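PDB 3MPP: botulinum neurotoxin type G from Clostridium botulinum, which targets nerve cells and delivers its light-chain zinc protease into the host cytosol, the receptor-binding domain attaching the toxin to the cell surface. Local coordinates for residues Glu212-Glu215 / Arg216-Gln220; Asn314-Asp317 / Glu318-Val322. The protein carries 4 engineered substitutions. All blocks are in the same frame, centred on the assembly; numbering follows the deposited sequence.

Contact 1 of 2, residues Glu212-Glu215 / Arg216-Gln220. Engineered in segment 212-215: Glu214 (natural residue Ser), Glu215 (natural residue Ser). Engineered in segment 216-220: Arg216 (natural residue Leu), Lys218 (natural residue Trp).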
loop_
_atom_site.group_PDB
_atom_site.type_symbol
_atom_site.label_atom_id
_atom_site.label_comp_id
_atom_site.label_asym_id
_atom_site.label_seq_id
_atom_site.Cartn_x
_atom_site.Cartn_y
_atom_site.Cartn_z
ATOM N N GLU A 212 4.494 -17.362 13.004
ATOM C CA GLU A 212 5.732 -16.867 12.416
ATOM C C GLU A 212 5.446 -15.899 11.261
ATOM O O GLU A 212 6.171 -14.925 11.049
ATOM C CB GLU A 212 6.554 -18.051 11.907
ATOM C CG GLU A 212 8.013 -18.058 12.337
ATOM C CD GLU A 212 8.589 -19.467 12.407
ATOM O OE1 GLU A 212 8.032 -20.380 11.754
ATOM O OE2 GLU A 212 9.596 -19.661 13.124
ATOM N N VAL A 213 4.390 -16.179 10.507
ATOM C CA VAL A 213 4.058 -15.362 9.351
ATOM C C VAL A 213 3.555 -13.987 9.786
ATOM O O VAL A 213 3.993 -12.961 9.256
ATOM C CB VAL A 213 3.025 -16.052 8.444
ATOM C CG1 VAL A 213 2.568 -15.101 7.337
ATOM C CG2 VAL A 213 3.614 -17.335 7.848
ATOM N N GLU A 214 2.649 -13.972 10.761
ATOM C CA GLU A 214 2.099 -12.726 11.282
ATOM C C GLU A 214 3.188 -11.827 11.854
ATOM O O GLU A 214 3.175 -10.608 11.660
ATOM C CB GLU A 214 1.050 -13.012 12.358
ATOM C CG GLU A 214 0.684 -11.793 13.202
ATOM C CD GLU A 214 0.117 -10.665 12.366
ATOM O OE1 GLU A 214 -0.368 -10.943 11.248
ATOM O OE2 GLU A 214 0.155 -9.506 12.824
ATOM N N GLU A 215 4.133 -12.429 12.567
ATOM C CA GLU A 215 5.187 -11.647 13.193
ATOM C C GLU A 215 6.115 -11.044 12.146
ATOM O O GLU A 215 6.486 -9.878 12.239
ATOM C CB GLU A 215 5.961 -12.486 14.215
ATOM C CG GLU A 215 5.085 -13.026 15.345
ATOM C CD GLU A 215 4.201 -11.954 15.971
ATOM O OE1 GLU A 215 4.699 -10.832 16.221
ATOM O OE2 GLU A 215 3.007 -12.235 16.219
ATOM N N ARG A 216 6.477 -11.833 11.141
ATOM C CA ARG A 216 7.335 -11.332 10.073
ATOM C C ARG A 216 6.647 -10.197 9.319
ATOM O O ARG A 216 7.301 -9.302 8.784
ATOM C CB ARG A 216 7.720 -12.458 9.116
ATOM C CG ARG A 216 9.010 -12.206 8.361
ATOM C CD ARG A 216 9.619 -13.509 7.878
ATOM N NE ARG A 216 9.761 -14.479 8.965
ATOM C CZ ARG A 216 10.781 -14.506 9.822
ATOM N NH1 ARG A 216 11.756 -13.610 9.727
ATOM N NH2 ARG A 216 10.824 -15.424 10.776
ATOM N N TYR A 217 5.322 -10.239 9.288
ATOM C CA TYR A 217 4.540 -9.188 8.654
ATOM C C TYR A 217 4.658 -7.890 9.446
ATOM O O TYR A 217 4.956 -6.832 8.886
ATOM C CB TYR A 217 3.078 -9.614 8.550
ATOM C CG TYR A 217 2.152 -8.527 8.049
ATOM C CD1 TYR A 217 2.195 -8.107 6.730
ATOM C CD2 TYR A 217 1.230 -7.930 8.896
ATOM C CE1 TYR A 217 1.343 -7.112 6.269
ATOM C CE2 TYR A 217 0.375 -6.942 8.442
ATOM C CZ TYR A 217 0.435 -6.544 7.127
ATOM O OH TYR A 217 -0.413 -5.559 6.673
ATOM N N LYS A 218 4.427 -7.974 10.754
ATOM C CA LYS A 218 4.491 -6.791 11.602
ATOM C C LYS A 218 5.877 -6.163 11.532
ATOM O O LYS A 218 6.013 -4.942 11.462
ATOM C CB LYS A 218 4.098 -7.125 13.044
ATOM C CG LYS A 218 2.668 -7.620 13.174
ATOM C CD LYS A 218 2.170 -7.609 14.613
ATOM C CE LYS A 218 2.601 -8.855 15.363
ATOM N NZ LYS A 218 1.910 -8.988 16.677
ATOM N N ILE A 219 6.901 -7.006 11.533
ATOM C CA ILE A 219 8.276 -6.542 11.390
ATOM C C ILE A 219 8.513 -5.861 10.040
ATOM O O ILE A 219 9.089 -4.775 9.981
ATOM C CB ILE A 219 9.293 -7.692 11.571
ATOM C CG1 ILE A 219 9.659 -7.869 13.051
ATOM C CG2 ILE A 219 10.558 -7.420 10.772
ATOM C CD1 ILE A 219 8.539 -8.402 13.927
ATOM N N GLN A 220 8.070 -6.495 8.957
ATOM C CA GLN A 220 8.312 -5.942 7.626
ATOM C C GLN A 220 7.468 -4.703 7.326
ATOM O O GLN A 220 7.643 -4.067 6.284
ATOM C CB GLN A 220 8.134 -7.010 6.540
ATOM C CG GLN A 220 9.252 -8.059 6.530
ATOM C CD GLN A 220 9.081 -9.108 5.443
ATOM O OE1 GLN A 220 7.999 -9.263 4.872
ATOM N NE2 GLN A 220 10.152 -9.841 5.157
#

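Contact 2 of 2, residues Asn314-Asp317 / Glu318-Val322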
loop_
_atom_site.group_PDB
_atom_site.type_symbol
_atom_site.label_atom_id
_atom_site.label_comp_id
_atom_site.label_asym_id
_atom_site.label_seq_id
_atom_site.Cartn_x
_atom_site.Cartn_y
_atom_site.Cartn_z
ATOM N N ASN A 314 -4.909 23.739 -4.622
ATOM C CA ASN A 314 -5.881 23.737 -5.717
ATOM C C ASN A 314 -7.180 24.499 -5.427
ATOM O O ASN A 314 -8.208 24.240 -6.038
ATOM C CB ASN A 314 -6.170 22.307 -6.207
ATOM C CG ASN A 314 -6.997 21.500 -5.220
ATOM O OD1 ASN A 314 -6.994 21.767 -4.023
ATOM N ND2 ASN A 314 -7.701 20.494 -5.726
ATOM N N ILE A 315 -7.136 25.434 -4.493
ATOM C CA ILE A 315 -8.301 26.279 -4.225
ATOM C C ILE A 315 -8.287 27.540 -5.080
ATOM O O ILE A 315 -9.335 28.023 -5.524
ATOM C CB ILE A 315 -8.383 26.686 -2.753
ATOM C CG1 ILE A 315 -8.879 25.506 -1.911
ATOM C CG2 ILE A 315 -9.325 27.880 -2.582
ATOM C CD1 ILE A 315 -8.688 25.708 -0.419
ATOM N N SER A 316 -7.097 28.078 -5.301
ATOM C CA SER A 316 -6.946 29.242 -6.166
ATOM C C SER A 316 -5.481 29.419 -6.483
ATOM O O SER A 316 -4.673 28.541 -6.178
ATOM C CB SER A 316 -7.491 30.498 -5.499
ATOM O OG SER A 316 -6.579 31.008 -4.543
ATOM N N ASP A 317 -5.151 30.559 -7.085
ATOM C CA ASP A 317 -3.775 30.908 -7.422
ATOM C C ASP A 317 -2.889 31.037 -6.185
ATOM O O ASP A 317 -1.695 30.746 -6.238
ATOM C CB ASP A 317 -3.727 32.221 -8.217
ATOM C CG ASP A 317 -4.399 32.112 -9.575
ATOM O OD1 ASP A 317 -4.730 30.980 -9.993
ATOM O OD2 ASP A 317 -4.589 33.166 -10.229
ATOM N N GLU A 318 -3.456 31.495 -5.074
ATOM C CA GLU A 318 -2.646 31.623 -3.869
ATOM C C GLU A 318 -2.732 30.364 -3.014
ATOM O O GLU A 318 -3.682 29.583 -3.107
ATOM C CB GLU A 318 -3.004 32.878 -3.056
ATOM C CG GLU A 318 -4.375 32.853 -2.428
ATOM C CD GLU A 318 -4.651 34.056 -1.537
ATOM O OE1 GLU A 318 -3.703 34.756 -1.123
ATOM O OE2 GLU A 318 -5.837 34.296 -1.238
ATOM N N SER A 319 -1.710 30.171 -2.199
ATOM C CA SER A 319 -1.636 29.036 -1.312
ATOM C C SER A 319 -2.645 29.218 -0.192
ATOM O O SER A 319 -2.805 30.325 0.343
ATOM C CB SER A 319 -0.228 28.919 -0.729
ATOM O OG SER A 319 -0.151 27.849 0.192
ATOM N N TYR A 320 -3.334 28.133 0.141
ATOM C CA TYR A 320 -4.185 28.099 1.318
ATOM C C TYR A 320 -3.543 27.132 2.287
ATOM O O TYR A 320 -2.595 26.438 1.943
ATOM C CB TYR A 320 -5.591 27.614 0.976
ATOM C CG TYR A 320 -6.520 28.698 0.479
ATOM C CD1 TYR A 320 -7.732 28.951 1.111
ATOM C CD2 TYR A 320 -6.182 29.468 -0.626
ATOM C CE1 TYR A 320 -8.594 29.944 0.648
ATOM C CE2 TYR A 320 -7.028 30.460 -1.091
ATOM C CZ TYR A 320 -8.232 30.694 -0.448
ATOM O OH TYR A 320 -9.071 31.680 -0.916
ATOM N N ARG A 321 -4.068 27.076 3.500
ATOM C CA ARG A 321 -3.499 26.220 4.519
ATOM C C ARG A 321 -4.602 25.880 5.481
ATOM O O ARG A 321 -5.585 26.621 5.589
ATOM C CB ARG A 321 -2.373 26.954 5.253
ATOM C CG ARG A 321 -1.830 26.205 6.472
ATOM C CD ARG A 321 -0.558 26.859 6.985
ATOM N NE ARG A 321 0.512 26.731 6.005
ATOM C CZ ARG A 321 1.706 27.300 6.127
ATOM N NH1 ARG A 321 1.986 28.050 7.192
ATOM N NH2 ARG A 321 2.618 27.114 5.183
ATOM N N VAL A 322 -4.446 24.754 6.170
ATOM C CA VAL A 322 -5.422 24.326 7.152
ATOM C C VAL A 322 -5.151 25.014 8.484
ATOM O O VAL A 322 -4.030 24.970 8.982
ATOM C CB VAL A 322 -5.384 22.793 7.347
ATOM C CG1 VAL A 322 -6.377 22.376 8.415
ATOM C CG2 VAL A 322 -5.674 22.055 6.004
HETATM O O HOH W 1 -4.950 26.890 -3.186
#

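Contact 1 of 2, residues Glu212-Glu215 / Arg216-Gln220
Arg216 N, Tyr217 N, Lys218 N and Ile219 N each donate to the carbonyl four residues back, on Glu212, Val213, Glu214 and Glu215. This unbroken i to i+4 series defines an alpha-helix. The N-O distance from Ile219 N to Glu215 O is 3.0 Å.

Charge pairing runs along the exposed flank, between two engineered residues. Glu215 and Lys218 run alongside each other in the same direction, and Lys218 NZ forms a salt bridge with Glu215 OE1 at 3.4 Å. A hydrogen bond from NZ to Glu215 OE2 is weak, at 3.5 Å. The lysine chain turns at chi3 (-83°), which brings its ammonium beside the carboxylate. In one of the two conformers of engineered Glu214, OE2 lies against the lysine methylenes, 3.2 Å from Lys218 CG, while NZ stays 4.3 Å from OE2.

The remaining contacts are van der Waals. The guanidinium of engineered Arg216 has Glu212 CG at its edge, 4.2 Å from NH2, and Ile219 CD1 approaches Glu215 O tightly, at 3.0 Å. On the inner side Val213 and Tyr217 pack on Thr147 and Ser145 of strand 144-150, setting the helix on the N-terminal subdomain. Tyr217 also reaches Thr359 of the C-terminal subdomain, and its side chain therefore touches both subdomains.

Lys218 has two carboxylates nearby, one of them in a salt bridge, which would probably stabilise its positive charge, whereas Arg216 NE is buried without a hydrogen-bond partner.

Contact 2 of 2, residues Asn314-Asp317 / Glu318-Val322
Glu318 N points back to Ser316 OG, donating a bent hydrogen bond of 3.2 Å (144° at the hydrogen). A side-chain oxygen taking the N-H two residues ahead makes an ST turn, and the serine reaches it because chi1 (78°) sets OG between its own backbone N and carbonyl carbon. The same OG is 3.6 Å from Glu318 CG, where the glutamate chain begins its extended course. The carbonyl of Glu318 meets a water: Glu318 O is 3.0 Å from water 1, which accepts from Ile315 N at 2.9 Å and so spans the mouth of the loop.

Ser319 leads from the turn into strand 320-325. Together with strand 307-312 it forms an antiparallel hairpin of the beta-trefoil subdomain, and residues 314-319 belong to the loop that joins the two.

Tyr320, the first strand residue, carries the main side-chain contact. The Ile315 side chain runs roughly perpendicular to it and lays CG2 over one ring face, a CH-pi contact with CG2 3.7 Å from the ring centroid and 12° off the normal. Ile315 CD1 lies on the same side, beyond the ring's CG-CD1 rim, 3.7 Å from Tyr320 CD1, and Ser316 OG approaches Tyr320 CE2 obliquely at 3.5 Å. Arg321 turns from the loop to a salt bridge with Asp348 and a cation-pi contact with Tyr309. Val322, buried, packs on Leu310, Ile312, Leu335 and Leu337.

Contact 1 comes first along the chain and closes before contact 2 opens. Their centres are 42 Å apart, their nearest atoms about 28 Å, and they lie on opposite sides of the chain's centre without touching. They share no secondary-structure element: residues 212-220 form most of helix 210-220, between the N-terminal and C-terminal regions of the receptor-binding domain, whereas residues 314-322 form a hairpin loop and the start of strand 320-325 in the C-terminal trefoil. Both are local surface features away from the probable ganglioside-binding motif, Ser400 to Tyr403. One thus belongs to the passage between the subdomains, the other to the periphery of the trefoil.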